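Local coordinates for protein metallo-beta-lactamase (Serratia marcescens, PDB 6K4X) that hydrolyses the beta-lactam ring of antibiotics as a zinc-dependent subclass B3 enzyme, here caught with a thiol-carboxylate inhibitor in its active site, at residues A[175-180]-A[250-255]; A[154-159]-A[169-174]; A[76-81]-A[118-123]. All coordinates share one frame; numbering follows the deposited sequence. Where two conformers were deposited one is given.

Interaction 1: residues A[175-180]-A[250-255]; sequences SLTAVS and RKRLET. With D0U (4-azanyl-2-sulfanyl-benzoic acid), chain E; SO4 (sulfate ion), chain G.
R252 reaches from helix 241-260 to the loop 175-180, and its guanidinium ends between a backbone carbonyl, a sulfate ion and the rim of an inhibitor pocket. The side chain leaves the helix with CG anti to the backbone N (chi1 -177°) and runs extended as far as NE, the shape that lets one long residue span the gap. NE gives a weak, bent hydrogen bond to A178 O, 3.2 Å away with an N-H...O angle of only 135°. NH1 holds the sulfate, probably taken up from the crystallisation liquor, through O2 at 2.9 Å; this oxygen lies at the guanidinium edge, in its plane. T177 CB sits over one face of the same group, toward the rim, while V179 CB approaches NH2 obliquely at 3.7 Å. Beside the arginine the contact turns apolar. The small methyl of A178 points at the helix and meets L253 CD1 at 4.0 Å, and both side chains also pack on helix 190-205, A178 against L196 and L253 against F200.

Residues of the same loop also hold the ligand. S175 OG donates to carboxylate oxygen O2 of 4-amino-2-sulfanylbenzoic acid at 2.7 Å, and T177 OG1 donates to O1 of that carboxylate at 2.8 Å, so two short hydroxyl side chains grip one oxygen each. T177 serves both anions: OG1 bonds the carboxylate, and CG2 lies between O1 of the inhibitor and O2 of the sulfate, in contact with each. V179 supplies the apolar part, with CG1 3.8 Å from the ligand ring carbon C1 and CG2 near the amine N1. Backed by the C-terminal helix, this loop forms one wall of the inhibitor pocket beside the dinuclear zinc site of a metallo-beta-lactamase.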
loop_
_atom_site.group_PDB
_atom_site.type_symbol
_atom_site.label_atom_id
_atom_site.label_comp_id
_atom_site.label_asym_id
_atom_site.label_seq_id
_atom_site.Cartn_x
_atom_site.Cartn_y
_atom_site.Cartn_z
ATOM N N SER A 175 -0.885 -5.825 0.881
ATOM C CA SER A 175 -0.629 -7.101 1.559
ATOM C C SER A 175 -1.604 -8.172 1.092
ATOM O O SER A 175 -2.805 -7.961 1.032
ATOM C CB SER A 175 -0.702 -6.921 3.038
ATOM O OG SER A 175 0.206 -5.914 3.435
ATOM N N LEU A 176 -1.052 -9.366 0.842
ATOM C CA LEU A 176 -1.823 -10.527 0.408
ATOM C C LEU A 176 -1.732 -11.659 1.434
ATOM O O LEU A 176 -1.829 -12.843 1.067
ATOM C CB LEU A 176 -1.291 -11.004 -0.937
ATOM C CG LEU A 176 -1.278 -9.971 -2.056
ATOM C CD1 LEU A 176 -0.729 -10.590 -3.329
ATOM C CD2 LEU A 176 -2.655 -9.360 -2.282
ATOM N N THR A 177 -1.522 -11.311 2.708
ATOM C CA THR A 177 -1.139 -12.266 3.727
ATOM C C THR A 177 -2.354 -12.801 4.489
ATOM O O THR A 177 -3.169 -12.056 5.047
ATOM C CB THR A 177 -0.159 -11.604 4.688
ATOM O OG1 THR A 177 -0.765 -10.397 5.153
ATOM C CG2 THR A 177 1.177 -11.332 4.036
ATOM N N ALA A 178 -2.394 -14.119 4.619
ATOM C CA ALA A 178 -3.346 -14.844 5.460
ATOM C C ALA A 178 -2.790 -14.875 6.883
ATOM O O ALA A 178 -1.789 -15.563 7.196
ATOM C CB ALA A 178 -3.550 -16.242 4.932
ATOM N N VAL A 179 -3.362 -14.035 7.741
ATOM C CA VAL A 179 -2.959 -13.923 9.163
ATOM C C VAL A 179 -4.247 -13.710 9.949
ATOM O O VAL A 179 -5.201 -13.151 9.451
ATOM C CB VAL A 179 -1.948 -12.778 9.360
ATOM C CG1 VAL A 179 -2.462 -11.484 8.771
ATOM C CG2 VAL A 179 -1.512 -12.516 10.797
ATOM N N SER A 180 -4.305 -14.208 11.178
ATOM C CA SER A 180 -5.569 -14.126 11.897
ATOM C C SER A 180 -5.350 -14.104 13.400
ATOM O O SER A 180 -4.281 -14.404 13.900
ATOM C CB SER A 180 -6.461 -15.276 11.543
ATOM O OG SER A 180 -6.027 -16.483 12.180
ATOM N N ARG A 250 0.319 -16.963 -1.874
ATOM C CA ARG A 250 -0.251 -18.271 -2.085
ATOM C C ARG A 250 0.388 -19.298 -1.150
ATOM O O ARG A 250 -0.313 -20.106 -0.547
ATOM C CB ARG A 250 -0.134 -18.664 -3.559
ATOM C CG ARG A 250 -0.796 -19.992 -3.885
ATOM C CD ARG A 250 -0.790 -20.304 -5.371
ATOM N NE ARG A 250 -1.639 -19.428 -6.170
ATOM C CZ ARG A 250 -1.243 -18.554 -7.097
ATOM N NH1 ARG A 250 0.043 -18.353 -7.355
ATOM N NH2 ARG A 250 -2.172 -17.869 -7.754
ATOM N N LYS A 251 1.717 -19.247 -1.005
ATOM C CA LYS A 251 2.406 -20.183 -0.138
ATOM C C LYS A 251 1.971 -20.006 1.320
ATOM O O LYS A 251 1.789 -20.969 2.063
ATOM C CB LYS A 251 3.916 -20.020 -0.282
ATOM C CG LYS A 251 4.738 -20.796 0.748
ATOM C CD LYS A 251 6.220 -20.797 0.473
ATOM C CE LYS A 251 6.614 -21.394 -0.861
ATOM N NZ LYS A 251 6.096 -22.765 -1.008
ATOM N N ARG A 252 1.811 -18.762 1.761
ATOM C CA ARG A 252 1.416 -18.521 3.136
ATOM C C ARG A 252 0.003 -19.076 3.368
ATOM O O ARG A 252 -0.254 -19.687 4.412
ATOM C CB ARG A 252 1.478 -17.024 3.436
ATOM C CG ARG A 252 1.158 -16.666 4.876
ATOM C CD ARG A 252 1.485 -15.210 5.157
ATOM N NE ARG A 252 1.266 -14.893 6.559
ATOM C CZ ARG A 252 1.849 -13.928 7.234
ATOM N NH1 ARG A 252 2.731 -13.147 6.645
ATOM N NH2 ARG A 252 1.481 -13.715 8.481
ATOM N N LEU A 253 -0.901 -18.873 2.417
ATOM C CA LEU A 253 -2.238 -19.428 2.578
ATOM C C LEU A 253 -2.216 -20.956 2.532
ATOM O O LEU A 253 -2.879 -21.594 3.354
ATOM C CB LEU A 253 -3.182 -18.878 1.515
ATOM C CG LEU A 253 -4.595 -19.477 1.547
ATOM C CD1 LEU A 253 -5.307 -19.174 2.853
ATOM C CD2 LEU A 253 -5.409 -18.937 0.377
ATOM N N GLU A 254 -1.456 -21.548 1.614
ATOM C CA GLU A 254 -1.453 -22.997 1.532
ATOM C C GLU A 254 -0.853 -23.610 2.793
ATOM O O GLU A 254 -1.348 -24.616 3.303
ATOM C CB GLU A 254 -0.733 -23.479 0.277
ATOM C CG GLU A 254 -1.551 -23.209 -0.988
ATOM C CD GLU A 254 -2.988 -23.749 -0.987
ATOM O OE1 GLU A 254 -3.268 -24.790 -0.320
ATOM O OE2 GLU A 254 -3.874 -23.148 -1.617
ATOM N N THR A 255 0.203 -23.001 3.312
ATOM C CA THR A 255 0.780 -23.474 4.563
ATOM C C THR A 255 -0.267 -23.405 5.678
ATOM O O THR A 255 -0.391 -24.309 6.517
ATOM C CB THR A 255 2.039 -22.670 4.921
ATOM O OG1 THR A 255 3.078 -22.944 3.976
ATOM C CG2 THR A 255 2.588 -23.039 6.282
HETATM O O2 D0U E . 0.248 -6.146 6.108
HETATM C C7 D0U E . 0.489 -7.333 6.419
HETATM O O1 D0U E . 0.845 -8.192 5.562
HETATM C C3 D0U E . 0.348 -7.805 7.823
HETATM C C2 D0U E . 0.891 -9.089 8.102
HETATM C C4 D0U E . -0.260 -7.057 8.847
HETATM S S1 D0U E . -0.876 -5.466 8.793
HETATM C C5 D0U E . -0.335 -7.663 10.121
HETATM C C6 D0U E . 0.179 -8.932 10.395
HETATM N N1 D0U E . 0.118 -9.474 11.672
HETATM C C1 D0U E . 0.804 -9.616 9.391
HETATM S S SO4 G . 5.227 -13.974 4.152
HETATM O O1 SO4 G . 4.895 -15.353 3.865
HETATM O O2 SO4 G . 4.075 -13.070 4.042
HETATM O O3 SO4 G . 5.747 -13.918 5.548
HETATM O O4 SO4 G . 6.298 -13.518 3.259
#

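Interaction 2: residues A[154-159]-A[169-174]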
loop_
_atom_site.group_PDB
_atom_site.type_symbol
_atom_site.label_atom_id
_atom_site.label_comp_id
_atom_site.label_asym_id
_atom_site.label_seq_id
_atom_site.Cartn_x
_atom_site.Cartn_y
_atom_site.Cartn_z
ATOM N N GLY A 154 -9.145 -4.185 0.342
ATOM C CA GLY A 154 -7.752 -3.973 -0.067
ATOM C C GLY A 154 -7.651 -3.539 -1.509
ATOM O O GLY A 154 -8.321 -4.127 -2.370
ATOM N N ILE A 155 -6.790 -2.555 -1.787
ATOM C CA ILE A 155 -6.535 -2.078 -3.119
ATOM C C ILE A 155 -5.031 -2.056 -3.346
ATOM O O ILE A 155 -4.260 -1.554 -2.516
ATOM C CB ILE A 155 -7.117 -0.673 -3.357
ATOM C CG1 ILE A 155 -8.638 -0.632 -3.193
ATOM C CG2 ILE A 155 -6.688 -0.136 -4.717
ATOM C CD1 ILE A 155 -9.432 -1.315 -4.277
ATOM N N THR A 156 -4.628 -2.566 -4.513
ATOM C CA THR A 156 -3.295 -2.423 -5.081
ATOM C C THR A 156 -3.354 -1.356 -6.173
ATOM O O THR A 156 -4.282 -1.361 -6.984
ATOM C CB THR A 156 -2.831 -3.778 -5.621
ATOM O OG1 THR A 156 -2.592 -4.659 -4.526
ATOM C CG2 THR A 156 -1.606 -3.730 -6.491
ATOM N N TRP A 157 -2.426 -0.407 -6.151
ATOM C CA TRP A 157 -2.502 0.803 -6.962
ATOM C C TRP A 157 -1.399 0.771 -8.011
ATOM O O TRP A 157 -0.253 0.411 -7.675
ATOM C CB TRP A 157 -2.352 2.035 -6.071
ATOM C CG TRP A 157 -3.369 2.155 -4.983
ATOM C CD1 TRP A 157 -3.220 1.692 -3.713
ATOM C CD2 TRP A 157 -4.688 2.731 -5.040
ATOM N NE1 TRP A 157 -4.304 1.995 -2.946
ATOM C CE2 TRP A 157 -5.222 2.623 -3.735
ATOM C CE3 TRP A 157 -5.452 3.358 -6.029
ATOM C CZ2 TRP A 157 -6.467 3.121 -3.388
ATOM C CZ3 TRP A 157 -6.680 3.867 -5.674
ATOM C CH2 TRP A 157 -7.169 3.734 -4.380
ATOM N N THR A 158 -1.690 1.180 -9.251
ATOM C CA THR A 158 -0.683 1.125 -10.310
ATOM C C THR A 158 -0.655 2.421 -11.121
ATOM O O THR A 158 -1.641 3.135 -11.255
ATOM C CB THR A 158 -0.910 -0.061 -11.252
ATOM O OG1 THR A 158 -2.163 0.079 -11.928
ATOM C CG2 THR A 158 -0.905 -1.372 -10.500
ATOM N N TRP A 159 0.528 2.730 -11.644
ATOM C CA TRP A 159 0.713 3.902 -12.458
ATOM C C TRP A 159 1.966 3.740 -13.302
ATOM O O TRP A 159 2.664 2.731 -13.211
ATOM C CB TRP A 159 0.781 5.154 -11.593
ATOM C CG TRP A 159 1.929 5.174 -10.628
ATOM C CD1 TRP A 159 3.191 5.636 -10.848
ATOM C CD2 TRP A 159 1.899 4.736 -9.260
ATOM N NE1 TRP A 159 3.952 5.504 -9.717
ATOM C CE2 TRP A 159 3.179 4.963 -8.720
ATOM C CE3 TRP A 159 0.903 4.211 -8.437
ATOM C CZ2 TRP A 159 3.475 4.658 -7.396
ATOM C CZ3 TRP A 159 1.192 3.904 -7.132
ATOM C CH2 TRP A 159 2.462 4.142 -6.619
ATOM N N ASP A 169 6.167 0.679 -15.406
ATOM C CA ASP A 169 4.953 0.408 -14.682
ATOM C C ASP A 169 5.286 0.163 -13.216
ATOM O O ASP A 169 6.063 -0.755 -12.890
ATOM C CB ASP A 169 4.246 -0.811 -15.266
ATOM C CG ASP A 169 3.765 -0.538 -16.670
ATOM O OD1 ASP A 169 3.446 0.641 -16.988
ATOM O OD2 ASP A 169 3.810 -1.477 -17.477
ATOM N N VAL A 170 4.696 0.984 -12.358
ATOM C CA VAL A 170 4.914 0.934 -10.920
ATOM C C VAL A 170 3.665 0.385 -10.247
ATOM O O VAL A 170 2.545 0.742 -10.600
ATOM C CB VAL A 170 5.235 2.333 -10.379
ATOM C CG1 VAL A 170 5.559 2.287 -8.900
ATOM C CG2 VAL A 170 6.357 2.986 -11.161
ATOM N N VAL A 171 3.869 -0.509 -9.285
ATOM C CA VAL A 171 2.799 -1.150 -8.529
ATOM C C VAL A 171 3.063 -0.926 -7.045
ATOM O O VAL A 171 4.135 -1.295 -6.566
ATOM C CB VAL A 171 2.725 -2.655 -8.838
ATOM C CG1 VAL A 171 1.645 -3.318 -8.003
ATOM C CG2 VAL A 171 2.537 -2.925 -10.325
ATOM N N PHE A 172 2.104 -0.340 -6.331
ATOM C CA PHE A 172 2.128 -0.288 -4.874
ATOM C C PHE A 172 1.260 -1.433 -4.396
ATOM O O PHE A 172 0.035 -1.397 -4.498
ATOM C CB PHE A 172 1.676 1.080 -4.365
ATOM C CG PHE A 172 2.017 1.349 -2.923
ATOM C CD1 PHE A 172 1.458 0.605 -1.905
ATOM C CD2 PHE A 172 2.917 2.331 -2.588
ATOM C CE1 PHE A 172 1.768 0.859 -0.577
ATOM C CE2 PHE A 172 3.208 2.594 -1.267
ATOM C CZ PHE A 172 2.636 1.864 -0.260
ATOM N N ALA A 173 1.921 -2.510 -3.982
ATOM C CA ALA A 173 1.258 -3.794 -3.758
ATOM C C ALA A 173 0.695 -3.865 -2.336
ATOM O O ALA A 173 1.441 -3.779 -1.358
ATOM C CB ALA A 173 2.232 -4.907 -4.033
ATOM N N ASP A 174 -0.621 -4.032 -2.244
ATOM C CA ASP A 174 -1.239 -4.304 -0.967
ATOM C C ASP A 174 -0.750 -5.650 -0.434
ATOM O O ASP A 174 -0.241 -6.509 -1.176
ATOM C CB ASP A 174 -2.753 -4.325 -1.094
ATOM C CG ASP A 174 -3.478 -4.299 0.237
ATOM O OD1 ASP A 174 -2.861 -3.899 1.221
ATOM O OD2 ASP A 174 -4.694 -4.616 0.221
HETATM O O HOH W 1 -0.655 -6.903 -3.976
#
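W159 and V170 face each other as a hydrogen-bonded pair in the antiparallel hairpin of strands 155-163 and 166-173, and the indole folds back over its partner. From CB, the bond to CG falls between the backbone N and the carbonyl carbon (chi1 62°), which swings the ring across V170. Along the ring, NE1 passes 3.5 Å from V170 CB, and this CB stands over the five-membered ring, 3.8 Å from its centroid, as a CH-pi contact. CZ2 then meets V170 CG1 at 3.5 Å, and CH2, at the far rim, reaches F172 CB at 3.9 Å. Branched valine suits this place because its methyls spread beneath a broad flat ring. The indole N-H is satisfied by T18 OG1.

Four backbone hydrogen bonds join the pairs W157-F172 and W159-V170, the shorter being F172 N to W157 O and V170 N to W159 O, both 2.8 Å. T158 and V171 occupy the opposite face, their CG2 methyls side by side. At the open end of the hairpin, away from its turn, a water hydrogen-bonds both T156 OG1 and D174 O; T156 OG1 also bonds T147 OG1, and D174 OD1 accepts from the zinc ligand H72, a second-shell link to the metal. Strand 140-146 borders 155-163, strand 210-213 borders 166-173, and W159 and F172 pack against strands 29-31 and 37-40 of the other sheet.

Interaction 3: residues A[76-81]-A[118-123]; sequences DHAGGI and SNFPGS. With ZN (zinc ion), chain C; D0U (4-azanyl-2-sulfanyl-benzoic acid), chain E.
The HxHxDH zinc-binding motif of the metallo-beta-lactamase fold ends in D76 and H77, and the turn directly after it is packed against the loop 118-123. D76 OD2 binds the zinc ion at 2.1 Å and H77 NE2 binds it at 2.0 Å. H215 completes the protein's share of the site, and the inhibitor adds its sulfur S1 and carboxylate oxygen O2. Carboxylate oxygen and imidazole nitrogen are both common ligands of zinc. In D76, CG takes the position between the backbone N and the carbonyl carbon (chi1 56°), which brings OD2 round to the metal.

Contact with the loop begins just beyond these ligands and is mainly apolar. F120 points its CB at the turn, and A78 O and G79 CA meet its ring obliquely: CE2 comes within 3.8 Å of A78 CB, while F120 CB lies 3.9 Å from G79 CA. G79, without a side chain, allows the phenylalanine to lie close against the backbone, and the small methyl of A78 lies against CE2 and CZ. The ring also touches E75 of the same short helix. P121 continues the packing with CD 3.5 Å from G79 O, and touches E45 and S82 as well. Farther on, I81 and S123 both pack on V92 of strand 91-95. Polar joining of the two segments falls to a water bridge: one water donates to A78 O and to P121 O, each bond 2.7 Å long, and A78 O also accepts from I81 N.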
loop_
_atom_site.group_PDB
_atom_site.type_symbol
_atom_site.label_atom_id
_atom_site.label_comp_id
_atom_site.label_asym_id
_atom_site.label_seq_id
_atom_site.Cartn_x
_atom_site.Cartn_y
_atom_site.Cartn_z
ATOM N N ASP A 76 -0.879 -0.041 10.853
ATOM C CA ASP A 76 0.472 0.148 10.349
ATOM C C ASP A 76 0.513 0.902 9.010
ATOM O O ASP A 76 1.505 1.582 8.747
ATOM C CB ASP A 76 1.234 -1.170 10.274
ATOM C CG ASP A 76 0.612 -2.293 9.470
ATOM O OD1 ASP A 76 -0.634 -2.354 9.377
ATOM O OD2 ASP A 76 1.399 -3.131 8.971
ATOM N N HIS A 77 -0.506 0.731 8.160
ATOM C CA HIS A 77 -0.524 1.401 6.857
ATOM C C HIS A 77 -1.373 2.666 6.886
ATOM O O HIS A 77 -1.132 3.608 6.107
ATOM C CB HIS A 77 -1.055 0.457 5.780
ATOM C CG HIS A 77 -0.328 -0.840 5.786
ATOM N ND1 HIS A 77 0.951 -0.996 5.267
ATOM C CD2 HIS A 77 -0.648 -2.014 6.372
ATOM C CE1 HIS A 77 1.345 -2.236 5.525
ATOM N NE2 HIS A 77 0.409 -2.877 6.219
ATOM N N ALA A 78 -2.448 2.632 7.676
ATOM C CA ALA A 78 -3.517 3.641 7.653
ATOM C C ALA A 78 -3.520 4.516 8.908
ATOM O O ALA A 78 -4.243 5.510 8.951
ATOM C CB ALA A 78 -4.879 3.000 7.514
ATOM N N GLY A 79 -2.741 4.163 9.927
ATOM C CA GLY A 79 -2.791 4.899 11.175
ATOM C C GLY A 79 -2.453 6.363 11.018
ATOM O O GLY A 79 -2.950 7.185 11.801
ATOM N N GLY A 80 -1.610 6.701 10.035
ATOM C CA GLY A 80 -1.199 8.060 9.803
ATOM C C GLY A 80 -2.078 8.817 8.826
ATOM O O GLY A 80 -1.829 10.001 8.583
ATOM N N ILE A 81 -3.046 8.147 8.198
ATOM C CA ILE A 81 -3.814 8.779 7.163
ATOM C C ILE A 81 -4.607 9.967 7.699
ATOM O O ILE A 81 -4.652 11.002 7.050
ATOM C CB ILE A 81 -4.706 7.780 6.407
ATOM C CG1 ILE A 81 -3.803 6.865 5.573
ATOM C CG2 ILE A 81 -5.734 8.527 5.559
ATOM C CD1 ILE A 81 -4.526 5.786 4.821
ATOM N N SER A 118 -5.357 -3.381 16.716
ATOM C CA SER A 118 -5.403 -2.140 17.460
ATOM C C SER A 118 -6.097 -1.078 16.611
ATOM O O SER A 118 -5.839 -0.942 15.417
ATOM C CB SER A 118 -4.027 -1.691 17.860
ATOM O OG SER A 118 -3.404 -2.660 18.693
ATOM N N ASN A 119 -6.959 -0.293 17.236
ATOM C CA ASN A 119 -7.634 0.795 16.566
ATOM C C ASN A 119 -6.646 1.897 16.201
ATOM O O ASN A 119 -5.541 1.964 16.736
ATOM C CB ASN A 119 -8.738 1.388 17.432
ATOM C CG ASN A 119 -9.811 0.384 17.788
ATOM O OD1 ASN A 119 -9.954 -0.672 17.177
ATOM N ND2 ASN A 119 -10.623 0.749 18.760
ATOM N N PHE A 120 -7.059 2.769 15.296
ATOM C CA PHE A 120 -6.240 3.869 14.877
ATOM C C PHE A 120 -7.133 5.078 14.632
ATOM O O PHE A 120 -8.363 4.991 14.677
ATOM C CB PHE A 120 -5.406 3.460 13.657
ATOM C CG PHE A 120 -6.206 3.025 12.451
ATOM C CD1 PHE A 120 -6.562 1.697 12.280
ATOM C CD2 PHE A 120 -6.592 3.945 11.494
ATOM C CE1 PHE A 120 -7.292 1.300 11.171
ATOM C CE2 PHE A 120 -7.344 3.551 10.401
ATOM C CZ PHE A 120 -7.673 2.227 10.233
ATOM N N PRO A 121 -6.567 6.274 14.402
ATOM C CA PRO A 121 -7.412 7.455 14.289
ATOM C C PRO A 121 -8.279 7.432 13.023
ATOM O O PRO A 121 -7.784 7.200 11.916
ATOM C CB PRO A 121 -6.399 8.604 14.250
ATOM C CG PRO A 121 -5.191 8.048 14.954
ATOM C CD PRO A 121 -5.133 6.611 14.502
ATOM N N GLY A 122 -9.567 7.725 13.182
ATOM C CA GLY A 122 -10.465 7.812 12.061
ATOM C C GLY A 122 -10.163 9.026 11.211
ATOM O O GLY A 122 -9.743 10.074 11.722
ATOM N N SER A 123 -10.376 8.894 9.907
ATOM C CA SER A 123 -10.097 9.960 8.964
ATOM C C SER A 123 -11.395 10.603 8.456
ATOM O O SER A 123 -12.413 9.949 8.312
ATOM C CB SER A 123 -9.243 9.449 7.830
ATOM O OG SER A 123 -8.902 10.481 6.909
HETATM ZN ZN ZN C . 0.790 -4.421 7.479
HETATM O O2 D0U E . 0.248 -6.146 6.108
HETATM C C7 D0U E . 0.489 -7.333 6.419
HETATM O O1 D0U E . 0.845 -8.192 5.562
HETATM C C3 D0U E . 0.348 -7.805 7.823
HETATM C C2 D0U E . 0.891 -9.089 8.102
HETATM C C4 D0U E . -0.260 -7.057 8.847
HETATM S S1 D0U E . -0.876 -5.466 8.793
HETATM C C5 D0U E . -0.335 -7.663 10.121
HETATM C C6 D0U E . 0.179 -8.932 10.395
HETATM N N1 D0U E . 0.118 -9.474 11.672
HETATM C C1 D0U E . 0.804 -9.616 9.391
HETATM O O HOH W 2 -5.954 7.306 9.977
#

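Overall arrangement
The inhibitor ties interaction 1 to interaction 3: loop 175-180 holds its carboxylate by hydroxyl groups, while 76-81 supplies two protein ligands of the zinc that it chelates. Although their centres are about 23 Å apart, these contacts meet at the pocket, where S175 OG lies 4.1 Å from H77 NE2. Interaction 2 runs straight into interaction 1 along the chain, since D174 is followed by S175; the hairpin thus delivers the pocket loop, and the side chain of D174 comes within about 6 Å of a bound zinc ion. Interactions 2 and 3 do not touch, their nearest atoms being about 6 Å apart, but they approach the dinuclear centre from different parts of the fold.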